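Local structure of uric acid degradation bifunctional protein TTL (Arabidopsis thaliana, 2Q37) at residues V32-S44 with I61-A74. The protein catalyses the last two steps of urate breakdown, with this N-terminal OHCU decarboxylase domain carrying out the stereoselective decarboxylation that yields (S)-allantoin. Residues are numbered along the deposited sequence; the frame is centred on the assembly and turned at random.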
loop_
_atom_site.group_PDB
_atom_site.type_symbol
_atom_site.label_atom_id
_atom_site.label_comp_id
_atom_site.label_asym_id
_atom_site.label_seq_id
_atom_site.Cartn_x
_atom_site.Cartn_y
_atom_site.Cartn_z
ATOM N N VAL A 32 -2.107 -16.899 12.736
ATOM C CA VAL A 32 -1.643 -16.444 14.044
ATOM C C VAL A 32 -0.175 -15.997 13.923
ATOM O O VAL A 32 0.263 -15.075 14.610
ATOM C CB VAL A 32 -1.754 -17.582 15.086
ATOM C CG1 VAL A 32 -1.331 -17.071 16.458
ATOM C CG2 VAL A 32 -3.184 -18.125 15.123
ATOM N N CYS A 33 0.575 -16.658 13.041
ATOM C CA CYS A 33 1.976 -16.327 12.798
ATOM C C CYS A 33 2.119 -15.298 11.688
ATOM O O CYS A 33 3.182 -15.195 11.080
ATOM C CB CYS A 33 2.767 -17.569 12.404
ATOM S SG CYS A 33 3.258 -18.573 13.796
ATOM N N CYS A 34 1.045 -14.557 11.421
ATOM C CA CYS A 34 1.018 -13.514 10.381
ATOM C C CYS A 34 -0.448 -13.275 10.002
ATOM O O CYS A 34 -1.061 -14.095 9.314
ATOM C CB CYS A 34 1.819 -13.951 9.137
ATOM S SG CYS A 34 2.541 -12.593 8.124
ATOM N N GLY A 35 -1.002 -12.155 10.458
ATOM C CA GLY A 35 -2.393 -11.838 10.179
ATOM C C GLY A 35 -2.833 -11.852 8.726
ATOM O O GLY A 35 -3.984 -11.521 8.424
ATOM N N SER A 36 -1.930 -12.226 7.820
ATOM C CA SER A 36 -2.252 -12.279 6.395
ATOM C C SER A 36 -2.833 -13.637 6.008
ATOM O O SER A 36 -2.170 -14.674 6.128
ATOM C CB SER A 36 -1.003 -12.000 5.549
ATOM O OG SER A 36 -1.280 -12.159 4.166
ATOM N N SER A 37 -4.079 -13.616 5.545
ATOM C CA SER A 37 -4.771 -14.828 5.123
ATOM C C SER A 37 -4.027 -15.453 3.950
ATOM O O SER A 37 -3.810 -16.667 3.913
ATOM C CB SER A 37 -6.201 -14.490 4.707
ATOM O OG SER A 37 -6.909 -13.869 5.770
ATOM N N GLU A 38 -3.629 -14.605 3.004
ATOM C CA GLU A 38 -2.914 -15.034 1.808
ATOM C C GLU A 38 -1.571 -15.679 2.148
ATOM O O GLU A 38 -1.223 -16.725 1.607
ATOM C CB GLU A 38 -2.700 -13.840 0.874
ATOM C CG GLU A 38 -2.184 -14.224 -0.497
ATOM C CD GLU A 38 -2.960 -15.393 -1.094
ATOM O OE1 GLU A 38 -4.215 -15.359 -1.070
ATOM O OE2 GLU A 38 -2.310 -16.342 -1.585
ATOM N N PHE A 39 -0.818 -15.049 3.043
ATOM C CA PHE A 39 0.477 -15.579 3.450
ATOM C C PHE A 39 0.276 -16.946 4.116
ATOM O O PHE A 39 1.021 -17.897 3.851
ATOM C CB PHE A 39 1.176 -14.600 4.409
ATOM C CG PHE A 39 2.372 -15.183 5.102
ATOM C CD1 PHE A 39 2.220 -15.946 6.264
ATOM C CD2 PHE A 39 3.651 -15.014 4.574
ATOM C CE1 PHE A 39 3.321 -16.537 6.892
ATOM C CE2 PHE A 39 4.765 -15.602 5.194
ATOM C CZ PHE A 39 4.597 -16.366 6.357
ATOM N N ALA A 40 -0.735 -17.035 4.977
ATOM C CA ALA A 40 -1.039 -18.284 5.668
ATOM C C ALA A 40 -1.376 -19.340 4.623
ATOM O O ALA A 40 -0.840 -20.446 4.652
ATOM C CB ALA A 40 -2.223 -18.091 6.628
ATOM N N LYS A 41 -2.258 -18.979 3.697
ATOM C CA LYS A 41 -2.679 -19.877 2.632
ATOM C C LYS A 41 -1.495 -20.420 1.824
ATOM O O LYS A 41 -1.306 -21.633 1.712
ATOM C CB LYS A 41 -3.642 -19.143 1.695
ATOM C CG LYS A 41 -4.275 -20.029 0.625
ATOM C CD LYS A 41 -5.156 -19.230 -0.342
ATOM C CE LYS A 41 -6.205 -18.375 0.385
ATOM N NZ LYS A 41 -7.090 -19.151 1.301
ATOM N N GLN A 42 -0.700 -19.517 1.262
ATOM C CA GLN A 42 0.441 -19.912 0.451
ATOM C C GLN A 42 1.445 -20.746 1.219
ATOM O O GLN A 42 2.173 -21.550 0.643
ATOM C CB GLN A 42 1.126 -18.677 -0.132
ATOM C CG GLN A 42 0.299 -17.980 -1.201
ATOM C CD GLN A 42 1.040 -16.839 -1.865
ATOM O OE1 GLN A 42 2.165 -17.011 -2.333
ATOM N NE2 GLN A 42 0.411 -15.665 -1.915
HETATM N N MSE A 43 1.484 -20.557 2.527
HETATM C CA MSE A 43 2.413 -21.314 3.342
HETATM C C MSE A 43 1.823 -22.698 3.654
HETATM O O MSE A 43 2.552 -23.693 3.694
HETATM C CB MSE A 43 2.712 -20.550 4.634
HETATM C CG MSE A 43 4.124 -20.758 5.192
HETATM SE SE MSE A 43 5.563 -19.868 4.207
HETATM C CE MSE A 43 7.056 -20.485 5.283
ATOM N N SER A 44 0.507 -22.757 3.864
ATOM C CA SER A 44 -0.176 -24.018 4.169
ATOM C C SER A 44 0.121 -25.063 3.110
ATOM O O SER A 44 0.213 -26.257 3.406
ATOM C CB SER A 44 -1.696 -23.818 4.249
ATOM O OG SER A 44 -2.105 -23.381 5.532
ATOM N N ILE A 61 7.759 -15.102 -0.032
ATOM C CA ILE A 61 6.332 -14.986 -0.241
ATOM C C ILE A 61 5.845 -13.622 0.277
ATOM O O ILE A 61 5.080 -12.916 -0.391
ATOM C CB ILE A 61 5.597 -16.096 0.502
ATOM C CG1 ILE A 61 5.910 -17.436 -0.157
ATOM C CG2 ILE A 61 4.092 -15.811 0.535
ATOM C CD1 ILE A 61 5.353 -18.637 0.601
ATOM N N TRP A 62 6.312 -13.249 1.459
ATOM C CA TRP A 62 5.910 -12.000 2.081
ATOM C C TRP A 62 6.333 -10.767 1.285
ATOM O O TRP A 62 5.527 -9.867 1.053
ATOM C CB TRP A 62 6.476 -11.935 3.505
ATOM C CG TRP A 62 6.177 -10.672 4.211
ATOM C CD1 TRP A 62 7.049 -9.654 4.470
ATOM C CD2 TRP A 62 4.905 -10.255 4.715
ATOM N NE1 TRP A 62 6.395 -8.626 5.101
ATOM C CE2 TRP A 62 5.077 -8.967 5.263
ATOM C CE3 TRP A 62 3.636 -10.845 4.756
ATOM C CZ2 TRP A 62 4.024 -8.251 5.847
ATOM C CZ3 TRP A 62 2.586 -10.140 5.341
ATOM C CH2 TRP A 62 2.788 -8.851 5.879
ATOM N N PHE A 63 7.588 -10.739 0.856
ATOM C CA PHE A 63 8.114 -9.613 0.097
ATOM C C PHE A 63 7.834 -9.613 -1.412
ATOM O O PHE A 63 7.877 -8.557 -2.039
ATOM C CB PHE A 63 9.622 -9.487 0.322
ATOM C CG PHE A 63 9.989 -8.980 1.682
ATOM C CD1 PHE A 63 9.580 -7.717 2.098
ATOM C CD2 PHE A 63 10.730 -9.777 2.564
ATOM C CE1 PHE A 63 9.900 -7.248 3.377
ATOM C CE2 PHE A 63 11.056 -9.323 3.849
ATOM C CZ PHE A 63 10.640 -8.054 4.261
ATOM N N ASN A 64 7.540 -10.764 -2.003
ATOM C CA ASN A 64 7.307 -10.775 -3.441
ATOM C C ASN A 64 6.008 -11.404 -3.937
ATOM O O ASN A 64 5.707 -11.314 -5.127
ATOM C CB ASN A 64 8.476 -11.462 -4.145
ATOM C CG ASN A 64 9.813 -11.009 -3.624
ATOM O OD1 ASN A 64 10.106 -9.817 -3.587
ATOM N ND2 ASN A 64 10.640 -11.958 -3.217
ATOM N N GLN A 65 5.228 -12.033 -3.059
ATOM C CA GLN A 65 3.990 -12.664 -3.521
ATOM C C GLN A 65 2.686 -12.082 -2.992
ATOM O O GLN A 65 1.722 -11.920 -3.739
ATOM C CB GLN A 65 4.025 -14.167 -3.242
ATOM C CG GLN A 65 5.111 -14.895 -3.999
ATOM C CD GLN A 65 5.251 -14.395 -5.434
ATOM O OE1 GLN A 65 4.282 -14.378 -6.211
ATOM N NE2 GLN A 65 6.465 -13.981 -5.793
ATOM N N VAL A 66 2.634 -11.777 -1.708
ATOM C CA VAL A 66 1.422 -11.216 -1.165
ATOM C C VAL A 66 1.353 -9.737 -1.572
ATOM O O VAL A 66 2.386 -9.066 -1.674
ATOM C CB VAL A 66 1.410 -11.379 0.360
ATOM C CG1 VAL A 66 1.443 -12.883 0.712
ATOM C CG2 VAL A 66 2.613 -10.653 0.970
ATOM N N ASN A 67 0.151 -9.229 -1.830
ATOM C CA ASN A 67 0.031 -7.831 -2.233
ATOM C C ASN A 67 -0.132 -6.875 -1.046
ATOM O O ASN A 67 -0.263 -7.302 0.099
ATOM C CB ASN A 67 -1.120 -7.644 -3.238
ATOM C CG ASN A 67 -2.479 -8.022 -2.672
ATOM O OD1 ASN A 67 -2.880 -7.577 -1.578
ATOM N ND2 ASN A 67 -3.214 -8.840 -3.431
ATOM N N VAL A 68 -0.101 -5.580 -1.331
ATOM C CA VAL A 68 -0.211 -4.553 -0.303
ATOM C C VAL A 68 -1.439 -4.742 0.570
ATOM O O VAL A 68 -1.423 -4.457 1.767
ATOM C CB VAL A 68 -0.223 -3.166 -0.956
ATOM C CG1 VAL A 68 -0.597 -2.102 0.051
ATOM C CG2 VAL A 68 1.175 -2.890 -1.549
ATOM N N THR A 69 -2.503 -5.243 -0.037
ATOM C CA THR A 69 -3.753 -5.480 0.690
ATOM C C THR A 69 -3.556 -6.529 1.793
ATOM O O THR A 69 -4.144 -6.433 2.870
ATOM C CB THR A 69 -4.851 -5.947 -0.274
ATOM O OG1 THR A 69 -5.205 -4.859 -1.141
ATOM C CG2 THR A 69 -6.073 -6.400 0.493
ATOM N N ASP A 70 -2.722 -7.527 1.505
ATOM C CA ASP A 70 -2.418 -8.580 2.450
ATOM C C ASP A 70 -1.551 -8.017 3.579
ATOM O O ASP A 70 -1.715 -8.401 4.736
ATOM C CB ASP A 70 -1.697 -9.726 1.732
ATOM C CG ASP A 70 -2.555 -10.362 0.641
ATOM O OD1 ASP A 70 -3.788 -10.524 0.881
ATOM O OD2 ASP A 70 -1.991 -10.704 -0.440
ATOM N N TRP A 71 -0.629 -7.109 3.242
ATOM C CA TRP A 71 0.222 -6.499 4.254
ATOM C C TRP A 71 -0.672 -5.773 5.258
ATOM O O TRP A 71 -0.460 -5.842 6.475
ATOM C CB TRP A 71 1.185 -5.469 3.633
ATOM C CG TRP A 71 2.416 -6.034 2.958
ATOM C CD1 TRP A 71 2.737 -7.357 2.806
ATOM C CD2 TRP A 71 3.472 -5.291 2.328
ATOM N NE1 TRP A 71 3.918 -7.480 2.120
ATOM C CE2 TRP A 71 4.390 -6.231 1.812
ATOM C CE3 TRP A 71 3.727 -3.928 2.152
ATOM C CZ2 TRP A 71 5.552 -5.851 1.124
ATOM C CZ3 TRP A 71 4.883 -3.542 1.471
ATOM C CH2 TRP A 71 5.782 -4.506 0.962
ATOM N N LEU A 72 -1.667 -5.066 4.729
ATOM C CA LEU A 72 -2.593 -4.288 5.559
ATOM C C LEU A 72 -3.444 -5.162 6.475
ATOM O O LEU A 72 -3.720 -4.788 7.625
ATOM C CB LEU A 72 -3.499 -3.428 4.683
ATOM C CG LEU A 72 -2.764 -2.407 3.805
ATOM C CD1 LEU A 72 -3.809 -1.576 3.020
ATOM C CD2 LEU A 72 -1.859 -1.499 4.680
ATOM N N GLU A 73 -3.851 -6.324 5.971
ATOM C CA GLU A 73 -4.653 -7.223 6.770
ATOM C C GLU A 73 -3.803 -7.702 7.935
ATOM O O GLU A 73 -4.255 -7.699 9.093
ATOM C CB GLU A 73 -5.127 -8.430 5.943
ATOM C CG GLU A 73 -6.013 -9.393 6.736
ATOM C CD GLU A 73 -6.594 -10.532 5.895
ATOM O OE1 GLU A 73 -5.835 -11.185 5.133
ATOM O OE2 GLU A 73 -7.819 -10.785 6.014
ATOM N N ALA A 74 -2.565 -8.089 7.634
ATOM C CA ALA A 74 -1.676 -8.590 8.664
ATOM C C ALA A 74 -1.330 -7.574 9.747
ATOM O O ALA A 74 -1.189 -7.957 10.913
ATOM C CB ALA A 74 -0.408 -9.147 8.038
#
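E73 OE1 is gripped twice by S37: the backbone N of S37 donates to it over 3.0 Å with an N-H...O angle of 168°, and S37 OG donates over the same distance. Both donors come from the same face of the carboxylate, well out of its plane. The glutamate gets there fully stretched, with CG anti to the backbone N (chi1 -178°), passing beside the carbonyl of G35 (G35 O to E73 CG 3.4 Å). Next to this grip S36, the N-cap of helix 37-44, accepts from F39 N through OG, while its CB packs on the methyl of A74 (3.8 Å CB to CB). D70 OD2 takes the backbone N of N67, which fits a capping box on helix 68-76 whose other half is less sure, and the D70 carboxylate lies against CB of E38. Beyond these polar groups the contact is apolar. V66 CG1 packs on F39 CB at 4.1 Å, and the F39 and W62 side chains cross at about a right angle, F39 CD2 lying 4.2 Å from W62 CE3. C34 SG sits obliquely to the six-membered ring of W62, 4.3 Å from its centroid and 37° off the normal, a sulfur-aromatic contact. W62 NE1 is bonded to A163 O of helix 155-178. At the far end the I61 and Q42 side chains run past each other in opposite directions, with I61 CG2 3.7 Å from Q42 OE1, and Q42 NE2 donates to E38 OE2. Within the region required for BRI1 binding, the start of helix 37-44 thus meets the later part of helix 68-76 through S37 and E73, while F39 packs on the end of helix 51-64; the backbone N-H of S37 probably helps stabilise the negative charge of E73.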